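PDB 6NZS: dextranase from Pseudarthrobacter oxydans, which hydrolyses internal alpha-1,6-glucosidic linkages of dextran, as an endo-acting member of glycoside hydrolase family 49. Local coordinates for residues A[479-485]-A[505-511]; A[1-5]-A[50-54]. All blocks are in the same frame, centred on the assembly; numbering follows the deposited sequence.

Contact 1: A[479-485]-A[505-511]; sequences ITVEGMT and LNIDAWN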
loop_
_atom_site.group_PDB
_atom_site.type_symbol
_atom_site.label_atom_id
_atom_site.label_comp_id
_atom_site.label_asym_id
_atom_site.label_seq_id
_atom_site.Cartn_x
_atom_site.Cartn_y
_atom_site.Cartn_z
ATOM N N ILE A 479 7.060 1.083 14.076
ATOM C CA ILE A 479 6.865 1.738 12.789
ATOM C C ILE A 479 8.237 2.242 12.380
ATOM O O ILE A 479 8.714 3.265 12.889
ATOM C CB ILE A 479 5.855 2.886 12.844
ATOM C CG1 ILE A 479 4.519 2.446 13.458
ATOM C CG2 ILE A 479 5.646 3.430 11.431
ATOM C CD1 ILE A 479 3.546 3.611 13.664
ATOM N N THR A 480 8.884 1.520 11.476
ATOM C CA THR A 480 10.228 1.847 11.030
ATOM C C THR A 480 10.130 2.648 9.741
ATOM O O THR A 480 9.569 2.169 8.750
ATOM C CB THR A 480 11.011 0.554 10.814
ATOM O OG1 THR A 480 11.143 -0.129 12.074
ATOM C CG2 THR A 480 12.390 0.846 10.249
ATOM N N VAL A 481 10.642 3.875 9.764
ATOM C CA VAL A 481 10.585 4.776 8.616
ATOM C C VAL A 481 12.009 4.969 8.122
ATOM O O VAL A 481 12.861 5.529 8.828
ATOM C CB VAL A 481 9.933 6.115 8.974
ATOM C CG1 VAL A 481 9.841 7.005 7.741
ATOM C CG2 VAL A 481 8.548 5.876 9.580
ATOM N N GLU A 482 12.280 4.477 6.922
ATOM C CA GLU A 482 13.642 4.463 6.395
ATOM C C GLU A 482 13.892 5.677 5.508
ATOM O O GLU A 482 12.997 6.131 4.788
ATOM C CB GLU A 482 13.897 3.169 5.617
ATOM C CG GLU A 482 13.654 1.916 6.469
ATOM C CD GLU A 482 14.493 0.730 6.043
ATOM O OE1 GLU A 482 15.644 0.918 5.592
ATOM O OE2 GLU A 482 14.007 -0.404 6.177
ATOM N N GLY A 483 15.120 6.198 5.564
ATOM C CA GLY A 483 15.408 7.437 4.857
ATOM C C GLY A 483 14.703 8.636 5.488
ATOM O O GLY A 483 14.296 8.626 6.654
ATOM N N MET A 484 14.554 9.690 4.686
ATOM C CA MET A 484 13.975 10.946 5.150
ATOM C C MET A 484 12.456 10.945 5.035
ATOM O O MET A 484 11.888 10.363 4.110
ATOM C CB MET A 484 14.499 12.105 4.301
ATOM C CG MET A 484 15.991 12.313 4.383
ATOM S SD MET A 484 16.541 13.686 3.338
ATOM C CE MET A 484 16.278 13.023 1.710
ATOM N N THR A 485 11.796 11.611 5.984
ATOM C CA THR A 485 10.360 11.865 5.875
ATOM C C THR A 485 10.071 13.287 6.332
ATOM O O THR A 485 10.973 14.032 6.737
ATOM C CB THR A 485 9.502 10.823 6.610
ATOM O OG1 THR A 485 8.150 10.919 6.151
ATOM C CG2 THR A 485 9.526 11.034 8.125
ATOM N N LEU A 505 8.147 4.214 17.008
ATOM C CA LEU A 505 8.183 4.977 15.763
ATOM C C LEU A 505 9.618 5.456 15.616
ATOM O O LEU A 505 10.054 6.367 16.329
ATOM C CB LEU A 505 7.219 6.159 15.830
ATOM C CG LEU A 505 7.353 7.176 14.688
ATOM C CD1 LEU A 505 7.095 6.508 13.341
ATOM C CD2 LEU A 505 6.435 8.371 14.889
ATOM N N ASN A 506 10.375 4.822 14.719
ATOM C CA ASN A 506 11.783 5.135 14.532
ATOM C C ASN A 506 11.970 5.675 13.124
ATOM O O ASN A 506 11.701 4.979 12.138
ATOM C CB ASN A 506 12.690 3.938 14.843
ATOM C CG ASN A 506 12.442 2.744 13.944
ATOM O OD1 ASN A 506 13.191 2.513 12.992
ATOM N ND2 ASN A 506 11.427 1.941 14.275
ATOM N N ILE A 507 12.374 6.934 13.043
ATOM C CA ILE A 507 12.532 7.651 11.782
ATOM C C ILE A 507 14.020 7.868 11.542
ATOM O O ILE A 507 14.734 8.338 12.433
ATOM C CB ILE A 507 11.765 8.984 11.829
ATOM C CG1 ILE A 507 10.260 8.725 11.968
ATOM C CG2 ILE A 507 12.053 9.836 10.591
ATOM C CD1 ILE A 507 9.440 9.992 12.220
ATOM N N ASP A 508 14.494 7.521 10.344
ATOM C CA ASP A 508 15.921 7.683 10.057
ATOM C C ASP A 508 16.336 9.150 10.102
ATOM O O ASP A 508 17.363 9.497 10.694
ATOM C CB ASP A 508 16.263 7.111 8.679
ATOM C CG ASP A 508 16.492 5.616 8.693
ATOM O OD1 ASP A 508 16.450 5.009 9.778
ATOM O OD2 ASP A 508 16.716 5.055 7.601
ATOM N N ALA A 509 15.573 10.022 9.446
ATOM C CA ALA A 509 15.986 11.410 9.294
ATOM C C ALA A 509 14.786 12.240 8.876
ATOM O O ALA A 509 13.819 11.725 8.307
ATOM C CB ALA A 509 17.091 11.544 8.234
ATOM N N TRP A 510 14.861 13.538 9.166
ATOM C CA TRP A 510 13.938 14.472 8.534
ATOM C C TRP A 510 14.476 14.883 7.170
ATOM O O TRP A 510 15.676 14.808 6.893
ATOM C CB TRP A 510 13.759 15.734 9.383
ATOM C CG TRP A 510 13.248 15.475 10.764
ATOM C CD1 TRP A 510 13.855 15.829 11.939
ATOM C CD2 TRP A 510 12.016 14.835 11.123
ATOM N NE1 TRP A 510 13.086 15.430 13.008
ATOM C CE2 TRP A 510 11.952 14.820 12.535
ATOM C CE3 TRP A 510 10.969 14.265 10.392
ATOM C CZ2 TRP A 510 10.880 14.245 13.230
ATOM C CZ3 TRP A 510 9.906 13.697 11.079
ATOM C CH2 TRP A 510 9.868 13.692 12.486
ATOM N N ASN A 511 13.571 15.346 6.318
ATOM C CA ASN A 511 13.949 15.814 4.989
ATOM C C ASN A 511 14.468 17.255 5.047
ATOM O O ASN A 511 14.665 17.841 6.118
ATOM C CB ASN A 511 12.805 15.593 4.003
ATOM C CG ASN A 511 11.571 16.444 4.312
ATOM O OD1 ASN A 511 11.656 17.491 4.955
ATOM N ND2 ASN A 511 10.414 15.990 3.840
HETATM O O HOH W 1 17.261 2.434 7.422
#
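Thr480 and Asn506 meet on one face of two parallel strands, 479-482 and 505-507, whose axes run 4.8 Å apart. Backbone bonds such as Val481 N to Asn506 O join the strands. The amide of Asn506 sends ND2 to Thr480 OG1 at 3.0 Å, and the hydroxyl lies 6° out of the amide plane. That reach depends on Asn506 placing CG between its backbone N and carbonyl carbon (chi1 62°), which swings the amide across to the neighbouring strand; ND2 also bonds to Asn504 O. The other face is purely aliphatic. Leu505 CD1 slants over to Ile479 CB at 3.9 Å and reaches Val481 CG2, whereas Val481 and Ile507 stand side by side and point the same way. Branched side chains suit this inner layer, stacking on counterparts in successive strands.

Both chains then turn a corner, at Gly483 and Asp508, and the pairing slips by one residue in a beta bulge. Gly483 has a positive phi, which glycine tolerates most readily. Gly483 N bonds to Asp508 OD2 at 2.8 Å, meeting it from 35° above the carboxylate plane. A water donates to the same oxygen and to Glu482 OE1, bridging two acidic groups that would probably repel each other; Glu482 OE1 also bonds to Ser119 OG.

Beyond the corner, the Thr485 and Ile507 side chains cross at about a right angle, CG2 to CG2 at 3.7 Å, while Thr485 OG1 bonds to Asn436. The Trp510 ring turns its edge to Thr485 O, and its NE1 is held by Leu569 O. Met484 lays SD beside Asn511 CA at 3.7 Å. Matching residues stacked on parallel strands, with the corners of neighbouring coils side by side, are the hallmark of a right-handed parallel beta-helix, the pectate-lyase-like fold of this family.

Contact 2: A[1-5]-A[50-54]; sequences AITTA and AYDAF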
loop_
_atom_site.group_PDB
_atom_site.type_symbol
_atom_site.label_atom_id
_atom_site.label_comp_id
_atom_site.label_asym_id
_atom_site.label_seq_id
_atom_site.Cartn_x
_atom_site.Cartn_y
_atom_site.Cartn_z
ATOM N N ALA A 1 17.338 -19.634 -22.908
ATOM C CA ALA A 1 16.060 -20.335 -22.861
ATOM C C ALA A 1 15.412 -20.189 -21.490
ATOM O O ALA A 1 16.029 -20.496 -20.470
ATOM C CB ALA A 1 16.247 -21.805 -23.199
ATOM N N ILE A 2 14.159 -19.733 -21.480
ATOM C CA ILE A 2 13.420 -19.569 -20.232
ATOM C C ILE A 2 13.072 -20.939 -19.667
ATOM O O ILE A 2 12.522 -21.799 -20.370
ATOM C CB ILE A 2 12.155 -18.731 -20.472
ATOM C CG1 ILE A 2 12.525 -17.331 -20.962
ATOM C CG2 ILE A 2 11.311 -18.649 -19.203
ATOM C CD1 ILE A 2 13.500 -16.609 -20.055
ATOM N N THR A 3 13.379 -21.147 -18.387
ATOM C CA THR A 3 13.027 -22.376 -17.688
ATOM C C THR A 3 12.356 -22.000 -16.377
ATOM O O THR A 3 12.987 -21.375 -15.518
ATOM C CB THR A 3 14.269 -23.225 -17.401
ATOM O OG1 THR A 3 15.029 -23.388 -18.605
ATOM C CG2 THR A 3 13.866 -24.595 -16.868
ATOM N N THR A 4 11.099 -22.392 -16.212
ATOM C CA THR A 4 10.364 -22.109 -14.987
ATOM C C THR A 4 10.278 -23.351 -14.105
ATOM O O THR A 4 10.469 -24.484 -14.557
ATOM C CB THR A 4 8.952 -21.609 -15.304
ATOM O OG1 THR A 4 8.256 -22.594 -16.079
ATOM C CG2 THR A 4 9.003 -20.291 -16.078
ATOM N N ALA A 5 9.990 -23.122 -12.826
ATOM C CA ALA A 5 9.895 -24.189 -11.838
ATOM C C ALA A 5 8.446 -24.520 -11.527
ATOM O O ALA A 5 7.608 -23.628 -11.371
ATOM C CB ALA A 5 10.585 -23.781 -10.536
ATOM N N ALA A 50 18.773 -22.864 -11.233
ATOM C CA ALA A 50 18.084 -21.590 -11.082
ATOM C C ALA A 50 17.015 -21.460 -12.159
ATOM O O ALA A 50 17.272 -21.735 -13.336
ATOM C CB ALA A 50 19.066 -20.422 -11.169
ATOM N N TYR A 51 15.825 -21.033 -11.750
ATOM C CA TYR A 51 14.664 -20.956 -12.623
ATOM C C TYR A 51 14.247 -19.504 -12.805
ATOM O O TYR A 51 14.267 -18.722 -11.852
ATOM C CB TYR A 51 13.501 -21.733 -12.015
ATOM C CG TYR A 51 13.771 -23.209 -11.889
ATOM C CD1 TYR A 51 13.497 -24.066 -12.942
ATOM C CD2 TYR A 51 14.308 -23.744 -10.720
ATOM C CE1 TYR A 51 13.736 -25.426 -12.836
ATOM C CE2 TYR A 51 14.552 -25.106 -10.605
ATOM C CZ TYR A 51 14.262 -25.935 -11.668
ATOM O OH TYR A 51 14.503 -27.291 -11.562
ATOM N N ASP A 52 13.870 -19.150 -14.030
ATOM C CA ASP A 52 13.395 -17.800 -14.307
ATOM C C ASP A 52 12.049 -17.552 -13.645
ATOM O O ASP A 52 11.184 -18.430 -13.613
ATOM C CB ASP A 52 13.241 -17.621 -15.812
ATOM C CG ASP A 52 14.549 -17.783 -16.538
ATOM O OD1 ASP A 52 15.396 -16.874 -16.433
ATOM O OD2 ASP A 52 14.735 -18.825 -17.201
ATOM N N ALA A 53 11.877 -16.342 -13.109
ATOM C CA ALA A 53 10.598 -15.886 -12.583
ATOM C C ALA A 53 10.290 -14.556 -13.244
ATOM O O ALA A 53 11.151 -13.674 -13.285
ATOM C CB ALA A 53 10.656 -15.693 -11.066
ATOM N N PHE A 54 9.080 -14.413 -13.769
ATOM C CA PHE A 54 8.741 -13.200 -14.502
ATOM C C PHE A 54 8.836 -11.979 -13.598
ATOM O O PHE A 54 8.468 -12.032 -12.420
ATOM C CB PHE A 54 7.314 -13.303 -15.033
ATOM C CG PHE A 54 7.006 -12.296 -16.098
ATOM C CD1 PHE A 54 7.496 -12.475 -17.386
ATOM C CD2 PHE A 54 6.256 -11.168 -15.822
ATOM C CE1 PHE A 54 7.229 -11.556 -18.380
ATOM C CE2 PHE A 54 5.974 -10.240 -16.821
ATOM C CZ PHE A 54 6.458 -10.430 -18.096
HETATM O O HOH W 2 17.096 -19.663 -18.063
#
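Tyr51 turns its side chain toward the N-terminal residues and meets them atom after atom. Tyr51 CB lies 3.6 Å from Thr3 O. Tyr51 CG, beside the backbone N and anti to the carbonyl carbon (chi1 -64°), comes to 3.5 Å from Ala5 CB. This methyl sits over one ring face in a CH-pi contact, 3.7 Å from the centroid and 20° off the normal, displaced toward the rim; CD2 flanks it. Along the other ortho flank, Tyr51 CD1 comes obliquely to Thr4 O, and CD1 and CE1 both lie by Thr3 CG2. A small alanine fits this place because its methyl can settle close on the aromatic face. A leucine here has no ring, and the Ala5 methyl would probably be left without the face it packs on, and the Thr3 methyl without its aromatic neighbour.

Next along the strand, Asp52 grips Thr3 at both ends of its backbone. Asp52 N bonds to Thr3 O at 2.8 Å, while OD2 receives Thr3 N at 2.9 Å through the anti lone pair, in a nearly straight bond of 169°. The short aspartate is suited to this double hold, and its OD1 bonds to Gln40. The Ile2 side chain crosses that of Asp52 at about a right angle, with Ile2 CD1 3.8 Å from Asp52 OD2.

The N-terminal tail is thereby laid along one end of strand 51-58, in the Ig-like domain. This strand pairs antiparallel with 37-43 through Tyr51 to Val41 and Ala53 to Leu39, while Leu10 of strand 10-11 and Thr12 just after it meet both Ala5 and Tyr51.

From the N terminus, contact 2 comes first: residues 1-5 return to 50-54, closing a loop of 44 residues that takes in the first short strands and strand 37-43, all within the N-terminal Ig-like domain. The chain then completes that domain and winds through the coils of the beta-helix before contact 1 opens at 479-485. This second loop is far shorter, with 19 linking residues and no helix, which with the segments complete one coil of the solenoid. The two contacts are in series, neither nested nor crossed, and their centres lie about 37 Å apart. Contact 1 nevertheless borders the N-terminal domain, since Met484 O bonds to His179 of strand 176-192.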